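Long-range contacts in uncharacterized protein (Acinetobacter baumannii, PDB 5D66), which is of unknown function but is built as an ankyrin repeat domain, a fold that commonly serves to bind other proteins: residues 78-89 and 112-121; 143-153 and 179-188. All coordinates share one frame; numbering follows the deposited sequence. Where two conformers were deposited one is given.

Contact 1 of 2, residues 78-89 and 112-121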
loop_
_atom_site.group_PDB
_atom_site.type_symbol
_atom_site.label_atom_id
_atom_site.label_comp_id
_atom_site.label_asym_id
_atom_site.label_seq_id
_atom_site.Cartn_x
_atom_site.Cartn_y
_atom_site.Cartn_z
ATOM N N ALA A 78 0.228 -2.510 -0.092
ATOM C CA ALA A 78 -0.849 -3.470 0.119
ATOM C C ALA A 78 -0.336 -4.795 0.660
ATOM O O ALA A 78 -1.025 -5.434 1.469
ATOM C CB ALA A 78 -1.625 -3.700 -1.162
ATOM N N GLN A 79 0.863 -5.192 0.257
ATOM C CA GLN A 79 1.413 -6.480 0.644
ATOM C C GLN A 79 2.290 -6.433 1.883
ATOM O O GLN A 79 2.755 -7.463 2.341
ATOM C CB GLN A 79 2.199 -7.108 -0.507
ATOM C CG GLN A 79 1.397 -7.321 -1.769
ATOM C CD GLN A 79 0.187 -8.208 -1.607
ATOM O OE1 GLN A 79 -0.871 -7.953 -2.216
ATOM N NE2 GLN A 79 0.309 -9.239 -0.784
ATOM N N GLY A 80 2.528 -5.237 2.429
ATOM C CA GLY A 80 3.439 -5.153 3.572
ATOM C C GLY A 80 4.886 -5.441 3.217
ATOM O O GLY A 80 5.649 -5.920 4.042
ATOM N N TYR A 81 5.259 -5.167 1.974
ATOM C CA TYR A 81 6.659 -5.345 1.535
ATOM C C TYR A 81 7.364 -4.031 1.926
ATOM O O TYR A 81 7.581 -3.135 1.125
ATOM C CB TYR A 81 6.718 -5.605 0.044
ATOM C CG TYR A 81 6.164 -6.943 -0.413
ATOM C CD1 TYR A 81 5.826 -7.974 0.467
ATOM C CD2 TYR A 81 5.971 -7.171 -1.761
ATOM C CE1 TYR A 81 5.313 -9.179 0.002
ATOM C CE2 TYR A 81 5.494 -8.405 -2.227
ATOM C CZ TYR A 81 5.172 -9.381 -1.324
ATOM O OH TYR A 81 4.693 -10.590 -1.793
ATOM N N LEU A 82 7.769 -3.979 3.186
ATOM C CA LEU A 82 8.067 -2.715 3.798
ATOM C C LEU A 82 9.436 -2.177 3.332
ATOM O O LEU A 82 9.582 -0.969 3.174
ATOM C CB LEU A 82 7.936 -2.901 5.293
ATOM C CG LEU A 82 8.130 -1.648 6.129
ATOM C CD1 LEU A 82 7.175 -0.535 5.689
ATOM C CD2 LEU A 82 7.882 -2.058 7.573
ATOM N N LYS A 83 10.393 -3.059 3.059
ATOM C CA LYS A 83 11.690 -2.584 2.578
ATOM C C LYS A 83 11.533 -1.908 1.195
ATOM O O LYS A 83 12.015 -0.805 0.971
ATOM C CB LYS A 83 12.734 -3.723 2.536
ATOM C CG LYS A 83 13.066 -4.158 3.967
ATOM C CD LYS A 83 13.970 -5.330 3.999
ATOM C CE LYS A 83 14.506 -5.588 5.378
ATOM N NZ LYS A 83 15.482 -6.679 5.312
ATOM N N ILE A 84 10.799 -2.542 0.289
ATOM C CA ILE A 84 10.550 -1.938 -1.025
ATOM C C ILE A 84 9.703 -0.687 -0.839
ATOM O O ILE A 84 9.976 0.332 -1.481
ATOM C CB ILE A 84 9.926 -2.932 -1.987
ATOM C CG1 ILE A 84 10.923 -4.042 -2.337
ATOM C CG2 ILE A 84 9.505 -2.211 -3.274
ATOM C CD1 ILE A 84 10.381 -5.130 -3.224
ATOM N N LEU A 85 8.671 -0.760 -0.001
ATOM C CA LEU A 85 7.844 0.426 0.195
ATOM C C LEU A 85 8.683 1.649 0.618
ATOM O O LEU A 85 8.498 2.747 0.073
ATOM C CB LEU A 85 6.763 0.149 1.227
ATOM C CG LEU A 85 5.900 1.328 1.574
ATOM C CD1 LEU A 85 5.054 1.754 0.343
ATOM C CD2 LEU A 85 5.008 1.064 2.735
ATOM N N ARG A 86 9.582 1.459 1.593
ATOM C CA ARG A 86 10.413 2.562 2.057
ATOM C C ARG A 86 11.245 3.136 0.900
ATOM O O ARG A 86 11.414 4.340 0.821
ATOM C CB ARG A 86 11.243 2.166 3.215
ATOM C CG ARG A 86 10.466 1.918 4.451
ATOM C CD ARG A 86 11.423 1.694 5.630
ATOM N NE ARG A 86 10.859 0.943 6.758
ATOM C CZ ARG A 86 9.940 1.402 7.616
ATOM N NH1 ARG A 86 9.438 2.637 7.523
ATOM N NH2 ARG A 86 9.523 0.625 8.615
HETATM N N MSE A 87 11.756 2.273 0.038
HETATM C CA MSE A 87 12.482 2.749 -1.139
HETATM C C MSE A 87 11.598 3.616 -2.005
HETATM O O MSE A 87 12.009 4.700 -2.501
HETATM C CB MSE A 87 13.037 1.612 -1.973
HETATM C CG MSE A 87 13.922 0.659 -1.317
HETATM SE SE MSE A 87 14.234 -0.863 -2.516
HETATM C CE MSE A 87 14.818 -2.067 -1.137
ATOM N N THR A 88 10.376 3.167 -2.257
ATOM C CA THR A 88 9.470 3.960 -3.082
ATOM C C THR A 88 9.153 5.333 -2.472
ATOM O O THR A 88 9.010 6.323 -3.200
ATOM C CB THR A 88 8.193 3.198 -3.504
ATOM O OG1 THR A 88 7.256 3.100 -2.445
ATOM C CG2 THR A 88 8.440 1.860 -4.096
ATOM N N LEU A 89 8.995 5.357 -1.148
ATOM C CA LEU A 89 8.705 6.594 -0.461
ATOM C C LEU A 89 9.818 7.641 -0.541
ATOM O O LEU A 89 9.578 8.809 -0.456
ATOM C CB LEU A 89 8.290 6.318 0.997
ATOM C CG LEU A 89 6.995 5.547 1.195
ATOM C CD1 LEU A 89 6.838 5.140 2.656
ATOM C CD2 LEU A 89 5.838 6.384 0.807
ATOM N N ARG A 112 -5.303 -5.462 5.853
ATOM C CA ARG A 112 -4.553 -6.682 6.017
ATOM C C ARG A 112 -3.829 -6.767 7.356
ATOM O O ARG A 112 -3.191 -7.755 7.662
ATOM C CB ARG A 112 -3.624 -6.895 4.848
ATOM C CG ARG A 112 -4.423 -7.017 3.523
ATOM C CD ARG A 112 -3.627 -7.083 2.395
ATOM N NE ARG A 112 -4.340 -6.806 1.170
ATOM C CZ ARG A 112 -3.765 -6.866 -0.028
ATOM N NH1 ARG A 112 -2.561 -7.378 -0.180
ATOM N NH2 ARG A 112 -4.503 -6.607 -1.115
ATOM N N GLY A 113 -3.943 -5.725 8.176
ATOM C CA GLY A 113 -3.362 -5.778 9.502
ATOM C C GLY A 113 -1.887 -5.571 9.527
ATOM O O GLY A 113 -1.226 -6.003 10.473
ATOM N N HIS A 114 -1.316 -4.859 8.547
ATOM C CA HIS A 114 0.129 -4.660 8.447
ATOM C C HIS A 114 0.503 -3.394 9.262
ATOM O O HIS A 114 0.523 -2.298 8.727
ATOM C CB HIS A 114 0.565 -4.464 6.967
ATOM C CG HIS A 114 0.316 -5.614 6.065
ATOM N ND1 HIS A 114 0.555 -6.918 6.402
ATOM C CD2 HIS A 114 -0.141 -5.628 4.781
ATOM C CE1 HIS A 114 0.318 -7.697 5.349
ATOM N NE2 HIS A 114 -0.151 -6.938 4.373
ATOM N N VAL A 115 0.731 -3.602 10.558
ATOM C CA VAL A 115 0.824 -2.474 11.474
ATOM C C VAL A 115 1.979 -1.506 11.097
ATOM O O VAL A 115 1.786 -0.295 11.050
ATOM C CB VAL A 115 0.992 -2.951 12.954
ATOM C CG1 VAL A 115 1.129 -1.772 13.912
ATOM C CG2 VAL A 115 -0.156 -3.812 13.397
ATOM N N GLU A 116 3.167 -2.054 10.860
ATOM C CA GLU A 116 4.325 -1.181 10.602
ATOM C C GLU A 116 4.172 -0.480 9.252
ATOM O O GLU A 116 4.611 0.655 9.103
ATOM C CB GLU A 116 5.657 -1.929 10.671
ATOM C CG GLU A 116 5.950 -2.477 12.046
ATOM C CD GLU A 116 5.811 -1.451 13.110
ATOM O OE1 GLU A 116 6.321 -0.330 12.968
ATOM O OE2 GLU A 116 5.133 -1.710 14.113
ATOM N N THR A 117 3.512 -1.123 8.296
ATOM C CA THR A 117 3.231 -0.485 7.001
ATOM C C THR A 117 2.238 0.688 7.192
ATOM O O THR A 117 2.443 1.775 6.660
ATOM C CB THR A 117 2.698 -1.478 6.023
ATOM O OG1 THR A 117 3.665 -2.513 5.795
ATOM C CG2 THR A 117 2.375 -0.855 4.696
ATOM N N VAL A 118 1.196 0.483 7.998
ATOM C CA VAL A 118 0.291 1.548 8.359
ATOM C C VAL A 118 1.043 2.725 9.019
ATOM O O VAL A 118 0.873 3.872 8.632
ATOM C CB VAL A 118 -0.867 1.023 9.244
ATOM C CG1 VAL A 118 -1.629 2.196 9.903
ATOM C CG2 VAL A 118 -1.772 0.136 8.445
ATOM N N ARG A 119 1.871 2.388 9.996
ATOM C CA ARG A 119 2.643 3.424 10.692
ATOM C C ARG A 119 3.465 4.251 9.674
ATOM O O ARG A 119 3.494 5.475 9.731
ATOM C CB ARG A 119 3.530 2.785 11.773
ATOM C CG ARG A 119 4.120 3.768 12.723
ATOM C CD ARG A 119 5.191 3.135 13.663
ATOM N NE ARG A 119 4.912 1.791 14.222
ATOM C CZ ARG A 119 4.036 1.531 15.205
ATOM N NH1 ARG A 119 3.422 2.500 15.850
ATOM N NH2 ARG A 119 3.830 0.278 15.574
ATOM N N THR A 120 4.148 3.562 8.806
ATOM C CA THR A 120 5.013 4.148 7.797
ATOM C C THR A 120 4.249 5.052 6.858
ATOM O O THR A 120 4.713 6.166 6.529
ATOM C CB THR A 120 5.750 3.043 7.058
ATOM O OG1 THR A 120 6.631 2.330 7.982
ATOM C CG2 THR A 120 6.610 3.551 5.901
ATOM N N LEU A 121 3.120 4.588 6.361
ATOM C CA LEU A 121 2.304 5.362 5.442
ATOM C C LEU A 121 1.670 6.577 6.077
ATOM O O LEU A 121 1.571 7.616 5.451
ATOM C CB LEU A 121 1.299 4.456 4.745
ATOM C CG LEU A 121 1.932 3.434 3.764
ATOM C CD1 LEU A 121 0.850 2.430 3.360
ATOM C CD2 LEU A 121 2.485 4.053 2.550
HETATM O O HOH W 1 -2.465 -6.018 -3.821
#

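Contact 2 of 2, residues 143-153 and 179-188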
loop_
_atom_site.group_PDB
_atom_site.type_symbol
_atom_site.label_atom_id
_atom_site.label_comp_id
_atom_site.label_asym_id
_atom_site.label_seq_id
_atom_site.Cartn_x
_atom_site.Cartn_y
_atom_site.Cartn_z
ATOM N N ILE A 143 -11.848 -2.071 10.752
ATOM C CA ILE A 143 -12.901 -2.544 11.638
ATOM C C ILE A 143 -13.665 -3.671 10.963
ATOM O O ILE A 143 -13.814 -4.752 11.586
ATOM C CB ILE A 143 -13.845 -1.383 12.005
ATOM C CG1 ILE A 143 -13.095 -0.301 12.824
ATOM C CG2 ILE A 143 -15.044 -1.902 12.821
ATOM C CD1 ILE A 143 -13.782 0.949 13.002
ATOM N N ILE A 144 -14.169 -3.424 9.768
ATOM C CA ILE A 144 -15.053 -4.384 9.088
ATOM C C ILE A 144 -14.338 -5.651 8.650
ATOM O O ILE A 144 -14.898 -6.735 8.726
ATOM C CB ILE A 144 -15.666 -3.687 7.848
ATOM C CG1 ILE A 144 -16.587 -2.532 8.286
ATOM C CG2 ILE A 144 -16.401 -4.672 6.979
ATOM C CD1 ILE A 144 -17.022 -1.593 7.171
ATOM N N LEU A 145 -13.102 -5.512 8.179
ATOM C CA LEU A 145 -12.347 -6.613 7.605
ATOM C C LEU A 145 -11.272 -7.193 8.524
ATOM O O LEU A 145 -10.619 -8.169 8.176
ATOM C CB LEU A 145 -11.815 -6.216 6.219
ATOM C CG LEU A 145 -12.895 -5.853 5.236
ATOM C CD1 LEU A 145 -12.260 -5.296 3.966
ATOM C CD2 LEU A 145 -13.831 -7.038 4.903
ATOM N N GLY A 146 -11.066 -6.586 9.690
ATOM C CA GLY A 146 -10.189 -7.119 10.693
ATOM C C GLY A 146 -10.968 -8.066 11.598
ATOM O O GLY A 146 -12.160 -8.311 11.384
ATOM N N ASN A 147 -10.344 -8.477 12.675
ATOM C CA ASN A 147 -10.953 -9.351 13.665
ATOM C C ASN A 147 -11.092 -8.706 15.045
ATOM O O ASN A 147 -11.372 -9.384 16.026
ATOM C CB ASN A 147 -10.171 -10.663 13.751
ATOM C CG ASN A 147 -8.772 -10.495 14.322
ATOM O OD1 ASN A 147 -8.369 -9.397 14.634
ATOM N ND2 ASN A 147 -8.061 -11.588 14.497
ATOM N N GLY A 148 -10.872 -7.405 15.117
ATOM C CA GLY A 148 -11.019 -6.689 16.370
ATOM C C GLY A 148 -9.903 -6.847 17.394
ATOM O O GLY A 148 -9.969 -6.242 18.469
ATOM N N LYS A 149 -8.918 -7.670 17.066
ATOM C CA LYS A 149 -7.839 -8.039 17.992
ATOM C C LYS A 149 -6.581 -7.238 17.699
ATOM O O LYS A 149 -6.538 -6.534 16.784
ATOM C CB LYS A 149 -7.565 -9.534 17.933
ATOM C CG LYS A 149 -8.761 -10.363 18.301
ATOM C CD LYS A 149 -8.522 -11.849 18.365
ATOM C CE LYS A 149 -9.731 -12.547 18.823
ATOM N NZ LYS A 149 -9.796 -13.865 18.130
ATOM N N SER A 150 -5.607 -7.340 18.581
ATOM C CA SER A 150 -4.200 -6.950 18.460
ATOM C C SER A 150 -3.926 -5.962 17.345
ATOM O O SER A 150 -3.980 -4.736 17.546
ATOM C CB SER A 150 -3.340 -8.266 18.308
ATOM O OG SER A 150 -3.914 -9.037 17.201
ATOM N N ASN A 151 -3.498 -6.497 16.199
ATOM C CA ASN A 151 -3.059 -5.671 15.093
ATOM C C ASN A 151 -4.077 -4.630 14.702
ATOM O O ASN A 151 -3.732 -3.497 14.374
ATOM C CB ASN A 151 -2.844 -6.486 13.783
ATOM C CG ASN A 151 -1.783 -7.520 13.882
ATOM O OD1 ASN A 151 -1.661 -8.125 14.910
ATOM N ND2 ASN A 151 -1.018 -7.741 12.819
ATOM N N TYR A 152 -5.345 -5.030 14.664
ATOM C CA TYR A 152 -6.376 -4.119 14.251
ATOM C C TYR A 152 -6.684 -3.038 15.280
ATOM O O TYR A 152 -6.953 -1.898 14.918
ATOM C CB TYR A 152 -7.660 -4.874 13.809
ATOM C CG TYR A 152 -7.381 -5.680 12.537
ATOM C CD1 TYR A 152 -7.321 -5.055 11.347
ATOM C CD2 TYR A 152 -7.080 -7.042 12.589
ATOM C CE1 TYR A 152 -7.024 -5.736 10.215
ATOM C CE2 TYR A 152 -6.750 -7.761 11.433
ATOM C CZ TYR A 152 -6.759 -7.071 10.226
ATOM O OH TYR A 152 -6.497 -7.779 9.060
ATOM N N GLN A 153 -6.639 -3.405 16.565
ATOM C CA GLN A 153 -6.704 -2.360 17.594
ATOM C C GLN A 153 -5.553 -1.360 17.447
ATOM O O GLN A 153 -5.770 -0.142 17.548
ATOM C CB GLN A 153 -6.646 -2.966 18.990
ATOM C CG GLN A 153 -7.879 -3.752 19.370
ATOM C CD GLN A 153 -7.705 -4.485 20.684
ATOM O OE1 GLN A 153 -6.986 -4.056 21.554
ATOM N NE2 GLN A 153 -8.334 -5.628 20.780
ATOM N N HIS A 179 -20.248 0.139 13.456
ATOM C CA HIS A 179 -19.577 -1.063 13.019
ATOM C C HIS A 179 -18.884 -1.794 14.150
ATOM O O HIS A 179 -18.932 -3.036 14.241
ATOM C CB HIS A 179 -18.622 -0.794 11.866
ATOM C CG HIS A 179 -19.286 -0.679 10.533
ATOM N ND1 HIS A 179 -19.987 -1.722 9.977
ATOM C CD2 HIS A 179 -19.317 0.315 9.638
ATOM C CE1 HIS A 179 -20.401 -1.402 8.777
ATOM N NE2 HIS A 179 -20.038 -0.159 8.564
ATOM N N ALA A 180 -18.193 -1.060 15.001
ATOM C CA ALA A 180 -17.512 -1.661 16.147
ATOM C C ALA A 180 -18.522 -2.263 17.129
ATOM O O ALA A 180 -18.328 -3.377 17.661
ATOM C CB ALA A 180 -16.656 -0.632 16.814
ATOM N N ARG A 181 -19.587 -1.527 17.400
ATOM C CA ARG A 181 -20.601 -1.976 18.365
ATOM C C ARG A 181 -21.284 -3.246 17.866
ATOM O O ARG A 181 -21.534 -4.173 18.630
ATOM C CB ARG A 181 -21.583 -0.846 18.605
ATOM C CG ARG A 181 -21.109 0.198 19.564
ATOM C CD ARG A 181 -21.979 1.379 19.674
ATOM N NE ARG A 181 -21.526 2.251 20.752
ATOM C CZ ARG A 181 -22.025 3.465 20.973
ATOM N NH1 ARG A 181 -22.958 3.988 20.163
ATOM N NH2 ARG A 181 -21.606 4.163 22.007
ATOM N N THR A 182 -21.660 -3.281 16.585
ATOM C CA THR A 182 -22.358 -4.414 16.009
ATOM C C THR A 182 -21.533 -5.703 16.163
ATOM O O THR A 182 -22.094 -6.783 16.270
ATOM C CB THR A 182 -22.724 -4.102 14.545
ATOM O OG1 THR A 182 -23.806 -3.162 14.526
ATOM C CG2 THR A 182 -23.138 -5.335 13.822
ATOM N N ARG A 183 -20.208 -5.553 16.128
ATOM C CA ARG A 183 -19.274 -6.645 16.205
ATOM C C ARG A 183 -18.789 -6.923 17.616
ATOM O O ARG A 183 -18.072 -7.925 17.826
ATOM C CB ARG A 183 -18.105 -6.354 15.297
ATOM C CG ARG A 183 -18.503 -6.450 13.837
ATOM C CD ARG A 183 -17.489 -5.876 12.903
ATOM N NE ARG A 183 -17.913 -5.969 11.503
ATOM C CZ ARG A 183 -18.835 -5.203 10.939
ATOM N NH1 ARG A 183 -19.403 -4.201 11.605
ATOM N NH2 ARG A 183 -19.158 -5.413 9.639
ATOM N N GLY A 184 -19.181 -6.125 18.602
ATOM C CA GLY A 184 -18.718 -6.350 19.952
ATOM C C GLY A 184 -17.248 -6.080 20.183
ATOM O O GLY A 184 -16.637 -6.654 21.073
ATOM N N TYR A 185 -16.669 -5.185 19.395
ATOM C CA TYR A 185 -15.237 -4.871 19.508
ATOM C C TYR A 185 -15.022 -3.781 20.549
ATOM O O TYR A 185 -15.082 -2.590 20.242
ATOM C CB TYR A 185 -14.696 -4.417 18.134
ATOM C CG TYR A 185 -14.632 -5.512 17.094
ATOM C CD1 TYR A 185 -14.670 -6.855 17.365
ATOM C CD2 TYR A 185 -14.531 -5.125 15.759
ATOM C CE1 TYR A 185 -14.533 -7.801 16.380
ATOM C CE2 TYR A 185 -14.401 -6.072 14.753
ATOM C CZ TYR A 185 -14.419 -7.409 15.049
ATOM O OH TYR A 185 -14.278 -8.367 14.079
ATOM N N ARG A 186 -14.863 -4.199 21.803
ATOM C CA ARG A 186 -14.993 -3.241 22.903
ATOM C C ARG A 186 -13.836 -2.281 22.940
ATOM O O ARG A 186 -13.995 -1.076 23.200
ATOM C CB ARG A 186 -15.043 -3.977 24.231
ATOM C CG ARG A 186 -16.199 -4.953 24.324
ATOM C CD ARG A 186 -16.250 -5.603 25.716
ATOM N NE ARG A 186 -15.066 -6.402 25.986
ATOM C CZ ARG A 186 -14.550 -6.631 27.186
ATOM N NH1 ARG A 186 -15.105 -6.142 28.275
ATOM N NH2 ARG A 186 -13.415 -7.351 27.320
ATOM N N GLU A 187 -12.625 -2.780 22.664
ATOM C CA GLU A 187 -11.419 -1.945 22.649
ATOM C C GLU A 187 -11.510 -0.878 21.543
ATOM O O GLU A 187 -11.277 0.317 21.811
ATOM C CB GLU A 187 -10.139 -2.794 22.507
ATOM C CG GLU A 187 -9.979 -3.856 23.535
ATOM C CD GLU A 187 -10.699 -5.182 23.301
ATOM O OE1 GLU A 187 -11.538 -5.303 22.359
ATOM O OE2 GLU A 187 -10.576 -6.073 24.141
ATOM N N ILE A 188 -11.858 -1.316 20.322
ATOM C CA ILE A 188 -12.012 -0.384 19.235
ATOM C C ILE A 188 -13.129 0.653 19.531
ATOM O O ILE A 188 -12.970 1.834 19.254
ATOM C CB ILE A 188 -12.265 -1.136 17.924
ATOM C CG1 ILE A 188 -10.953 -1.804 17.502
ATOM C CG2 ILE A 188 -12.849 -0.177 16.871
ATOM C CD1 ILE A 188 -11.076 -2.784 16.341
HETATM O O HOH W 2 -17.552 -7.655 9.224
HETATM O O HOH W 3 -14.985 -7.563 11.651
HETATM O O HOH W 4 -11.646 -4.338 19.772
HETATM O O HOH W 5 -10.476 -8.020 21.253
#

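Contact 1 of 2, residues 78-89 and 112-121
Helix-against-helix packing of neighbouring helices in an ankyrin repeat domain joins 82-89 to 115-121: the two helices run almost parallel, 8° apart with their axes 10.9 Å from each other, and the turns before them meet as well. Thr120 is the knob, set among Leu82, Leu85, Arg86 and Leu89. Its OG1 lies beside the backbone N (chi1 -64°) and bonds back to Glu116 O, which puts CG2 anti to that N and 3.6 Å from Leu89 CD1; the small, two-sided threonine thus serves apolar and polar neighbours at once. In the conformer described, Arg86 crosses it at about a right angle, and its NH1 gives OG1 only a weak bond. Deeper in, Leu85 CD2 touches both Thr117 CG2 and Leu121 CD2, 3.9 Å from the latter. At the turn, Gly80 closes the preceding helix in a Schellman motif and, having no side chain, lays its CA over one face of the His114 ring, 4.0 Å from the centroid; Arg112 CB covers the opposite face. The long, extended Arg112 reaches back so that NH1 donates to Gln79 OE1, in one conformer of Gln79, at 2.7 Å, within the guanidinium plane but well above the amide plane, while Ala78 CB rests on a guanidinium face. Helix 49-57 packs against helix 82-90 through Ile84 and Met87, helix 150-162 meets Val115 and Arg119, and helix 106-111 touches Thr117 and Val118.

Contact 2 of 2, residues 143-153 and 179-188
With CG beside its backbone N (chi1 -69°) and the ring turned by a chi2 of -18°, Tyr185 presents a face to Gly148, whose CA stands 3.5 Å from the ring centroid, almost on the normal, in a CH-pi contact. Glycine suits this place: positive phi is easy for it, and without a side chain its CA can lie against the ring. Arg183 CB covers the other face, with Ile143 O at the edge. A water 2.7 Å from Tyr185 OH also lies close to the carbonyls of Ile144 and Gly146. Ile144 lays CG1 and CD1 over the His179 ring, CD1 3.7 Å from the centroid, while CG2 turns to Arg183 NH2 and His179 NE2 bonds to Asp170. A water links Arg183 NH2 to Ile144 O. The Gln153 amide lies nearly parallel to the Glu187 carboxylate, 12° apart. Gln153 NE2 donates to Gly148 O, a nearly straight 2.9 Å bond on a carbonyl lone pair, and a water joins that carbonyl to Glu187 OE1 and Ile188 N. Ile143 and Ile188, both buried, slide past each other in opposite directions, CG1 meeting CG2. Gly184 ends its helix in a Schellman motif and Tyr185 stands at the N-cap of the next, the helix-turn-helix of the ankyrin fold. Helix 138-144 thereby faces helix 176-183, and helix 150-162 faces helix 186-194, whose Leu192 also packs on Ile143 and Ala180.

In the fold
Contact 1 closes before contact 2 opens along the chain, and their centres lie 21 Å apart in the row of paired helices. Contact 1 sits near the middle of the chain, about 6 Å from its centre; contact 2, about 21 Å out, brings in the C-terminal helices 176-183 and 186-194. The two share no residue, yet they abut: Gly113 O is 2.9 Å from Asn151 ND2, a probable hydrogen bond, and Val115 packs on Asn151 from helix 150-162. That helix therefore touches helix 115-124 on one flank and helix 186-194 on another. Such neighbour-to-neighbour packing is how ankyrin domains are held together, without contacts between distant parts of the sequence.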